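Transcriptional regulator (AraC-type DNA-binding domain-containing proteins) (Chromobacterium violaceum, PDB 3OIO) probably binds specific DNA sequences and regulates transcription through the AraC-type helix-turn-helix domain captured in this fragment. Local coordinates at residues Arg60-Ala64 and Ala81-Ser85. Numbering follows the deposited sequence.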
ATOM      1  N   ARG A  60      -0.210   0.396  -1.243  1.00 12.03           N
ATOM      2  CA  ARG A  60      -0.936   0.968  -2.388  1.00 12.31           C
ATOM      3  C   ARG A  60      -0.659   2.477  -2.516  1.00 11.52           C
ATOM      4  O   ARG A  60      -0.494   2.972  -3.639  1.00 13.07           O
ATOM      5  CB  ARG A  60      -2.444   0.691  -2.245  1.00 11.27           C
ATOM      6  CG  ARG A  60      -2.763  -0.831  -2.459  1.00 13.81           C
ATOM      7  CD  ARG A  60      -4.156  -1.290  -1.906  1.00 15.54           C
ATOM      8  NE  ARG A  60      -5.112  -0.243  -2.250  1.00 17.20           N
ATOM      9  CZ  ARG A  60      -6.051   0.242  -1.457  1.00 17.84           C
ATOM     10  NH1 ARG A  60      -6.753   1.316  -1.881  1.00 17.81           N
ATOM     11  NH2 ARG A  60      -6.286  -0.342  -0.263  1.00 17.01           N
ATOM     12  N   LEU A  61      -0.569   3.181  -1.379  1.00 11.11           N
ATOM     13  CA  LEU A  61      -0.226   4.615  -1.394  1.00 11.51           C
ATOM     14  C   LEU A  61       1.205   4.860  -1.899  1.00 11.17           C
ATOM     15  O   LEU A  61       1.450   5.848  -2.623  1.00 12.57           O
ATOM     16  CB  LEU A  61      -0.376   5.223   0.008  1.00 10.49           C
ATOM     17  CG  LEU A  61      -1.869   5.418   0.365  1.00 12.11           C
ATOM     18  CD1 LEU A  61      -1.965   5.755   1.869  1.00 14.89           C
ATOM     19  CD2 LEU A  61      -2.645   6.490  -0.508  1.00 15.85           C
ATOM     20  N   ASN A  62       2.151   3.974  -1.529  1.00 11.44           N
ATOM     21  CA  ASN A  62       3.488   4.094  -2.065  1.00 11.98           C
ATOM     22  C   ASN A  62       3.559   3.792  -3.556  1.00 13.01           C
ATOM     23  O   ASN A  62       4.345   4.442  -4.269  1.00 14.15           O
ATOM     24  CB  ASN A  62       4.483   3.242  -1.246  1.00 12.46           C
ATOM     25  CG  ASN A  62       4.990   4.008  -0.036  1.00 13.34           C
ATOM     26  OD1 ASN A  62       5.929   4.824  -0.141  1.00 16.00           O
ATOM     27  ND2 ASN A  62       4.363   3.780   1.117  1.00 13.51           N
ATOM     28  N   ARG A  63       2.765   2.822  -4.042  1.00 13.65           N
ATOM     29  CA  ARG A  63       2.720   2.636  -5.494  1.00 14.04           C
ATOM     30  C   ARG A  63       2.164   3.919  -6.151  1.00 14.25           C
ATOM     31  O   ARG A  63       2.642   4.364  -7.215  1.00 14.88           O
ATOM     32  CB  ARG A  63       1.893   1.389  -5.881  1.00 15.11           C
ATOM     33  CG  ARG A  63       1.693   1.218  -7.406  1.00 18.84           C
ATOM     34  CD  ARG A  63       2.965   1.175  -8.270  1.00 28.95           C
ATOM     35  NE  ARG A  63       4.026   0.252  -7.852  1.00 36.60           N
ATOM     36  CZ  ARG A  63       4.123  -1.025  -8.231  1.00 40.71           C
ATOM     37  NH1 ARG A  63       5.154  -1.774  -7.818  1.00 42.31           N
ATOM     38  NH2 ARG A  63       3.182  -1.569  -9.004  1.00 42.25           N
ATOM     39  N   ALA A  64       1.155   4.519  -5.527  1.00 13.92           N
ATOM     40  CA  ALA A  64       0.568   5.760  -6.081  1.00 13.33           C
ATOM     41  C   ALA A  64       1.644   6.855  -6.147  1.00 13.30           C
ATOM     42  O   ALA A  64       1.741   7.631  -7.127  1.00 14.71           O
ATOM     43  CB  ALA A  64      -0.612   6.198  -5.224  1.00 13.18           C
ATOM     44  N   ALA A  81      -5.864   2.881 -10.357  1.00 24.25           N
ATOM     45  CA  ALA A  81      -4.813   1.878 -10.554  1.00 24.07           C
ATOM     46  C   ALA A  81      -4.255   1.334  -9.247  1.00 23.73           C
ATOM     47  O   ALA A  81      -3.626   0.278  -9.233  1.00 25.22           O
ATOM     48  CB  ALA A  81      -3.653   2.495 -11.380  1.00 25.69           C
ATOM     49  N   CYS A  82      -4.454   2.069  -8.147  1.00 20.39           N
ATOM     50  CA  CYS A  82      -3.922   1.641  -6.868  1.00 18.59           C
ATOM     51  C   CYS A  82      -5.046   1.198  -5.941  1.00 16.86           C
ATOM     52  O   CYS A  82      -4.856   1.110  -4.721  1.00 16.30           O
ATOM     53  CB  CYS A  82      -3.068   2.744  -6.237  1.00 17.29           C
ATOM     54  SG  CYS A  82      -1.630   3.119  -7.237  1.00 21.07           S
ATOM     55  N   GLY A  83      -6.212   0.896  -6.519  1.00 17.59           N
ATOM     56  CA  GLY A  83      -7.299   0.236  -5.780  1.00 17.72           C
ATOM     57  C   GLY A  83      -8.277   1.156  -5.058  1.00 18.17           C
ATOM     58  O   GLY A  83      -9.092   0.676  -4.264  1.00 18.95           O
ATOM     59  N   PHE A  84      -8.175   2.463  -5.279  1.00 19.09           N
ATOM     60  CA  PHE A  84      -9.058   3.433  -4.632  1.00 20.80           C
ATOM     61  C   PHE A  84     -10.361   3.529  -5.404  1.00 25.02           C
ATOM     62  O   PHE A  84     -10.401   3.184  -6.580  1.00 26.67           O
ATOM     63  CB  PHE A  84      -8.343   4.791  -4.485  1.00 19.44           C
ATOM     64  CG  PHE A  84      -7.200   4.715  -3.548  1.00 17.92           C
ATOM     65  CD1 PHE A  84      -7.403   4.917  -2.179  1.00 18.46           C
ATOM     66  CD2 PHE A  84      -5.932   4.340  -4.003  1.00 16.58           C
ATOM     67  CE1 PHE A  84      -6.338   4.790  -1.271  1.00 18.74           C
ATOM     68  CE2 PHE A  84      -4.856   4.210  -3.100  1.00 17.75           C
ATOM     69  CZ  PHE A  84      -5.082   4.439  -1.726  1.00 18.24           C
ATOM     70  N   SER A  85     -11.434   3.977  -4.786  0.50 26.74           N
ATOM     71  CA  SER A  85     -12.662   4.038  -5.558  0.50 28.95           C
ATOM     72  C   SER A  85     -13.255   5.402  -5.646  0.50 28.69           C
ATOM     73  O   SER A  85     -14.402   5.533  -6.046  0.50 29.77           O
ATOM     74  CB  SER A  85     -13.721   3.084  -5.045  0.50 28.99           C
ATOM     75  OG  SER A  85     -14.505   2.674  -6.136  0.50 33.62           O
TER
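Arg-60 reaches one face of the Phe-84 ring with NH1, its guanidinium tilted to the ring rather than stacked flat on it. Arg-60 NH1 sits over the ring centre, 3.4 Å above the plane, and the pair forms a cation-pi contact. Cys-82 CB lies at the ring edge. The edge of the guanidinium is used differently: Arg-60 NE gives a nearly straight hydrogen bond to Cys-82 O (2.8 Å, 170° at the hydrogen). That oxygen lies within 1° of the guanidinium plane. A weak second bond runs from Arg-60 NH1 to Cys-82 O. The Arg-60 chain bends at chi3 (42°), which turns its head over the loop and the aromatic ring. The in-plane bond holds the group at NE, while NH1 comes down on the ring face.

Leu-61 crosses Phe-84 at about a right angle, and Leu-61 CD2 reaches Phe-84 CZ at 3.4 Å. Cys-82 SG packs on the helix wall, 3.8 Å from Ala-64 CB and equally far from Arg-63 CG. Arg-63 NE hydrogen-bonds Gln-66 OE1, and only the aliphatic part of Arg-63 takes part here. Phe-90 and His-89 of helix 87-98 also meet the Phe-84 ring.

Gly-83, with positive phi, is the C-prime residue of a Schellman motif closing helix 75-81. The contact thus packs this capped turn, which leads into helix 87-98, against long helix 52-70 within the AraC-type helix-turn-helix fold.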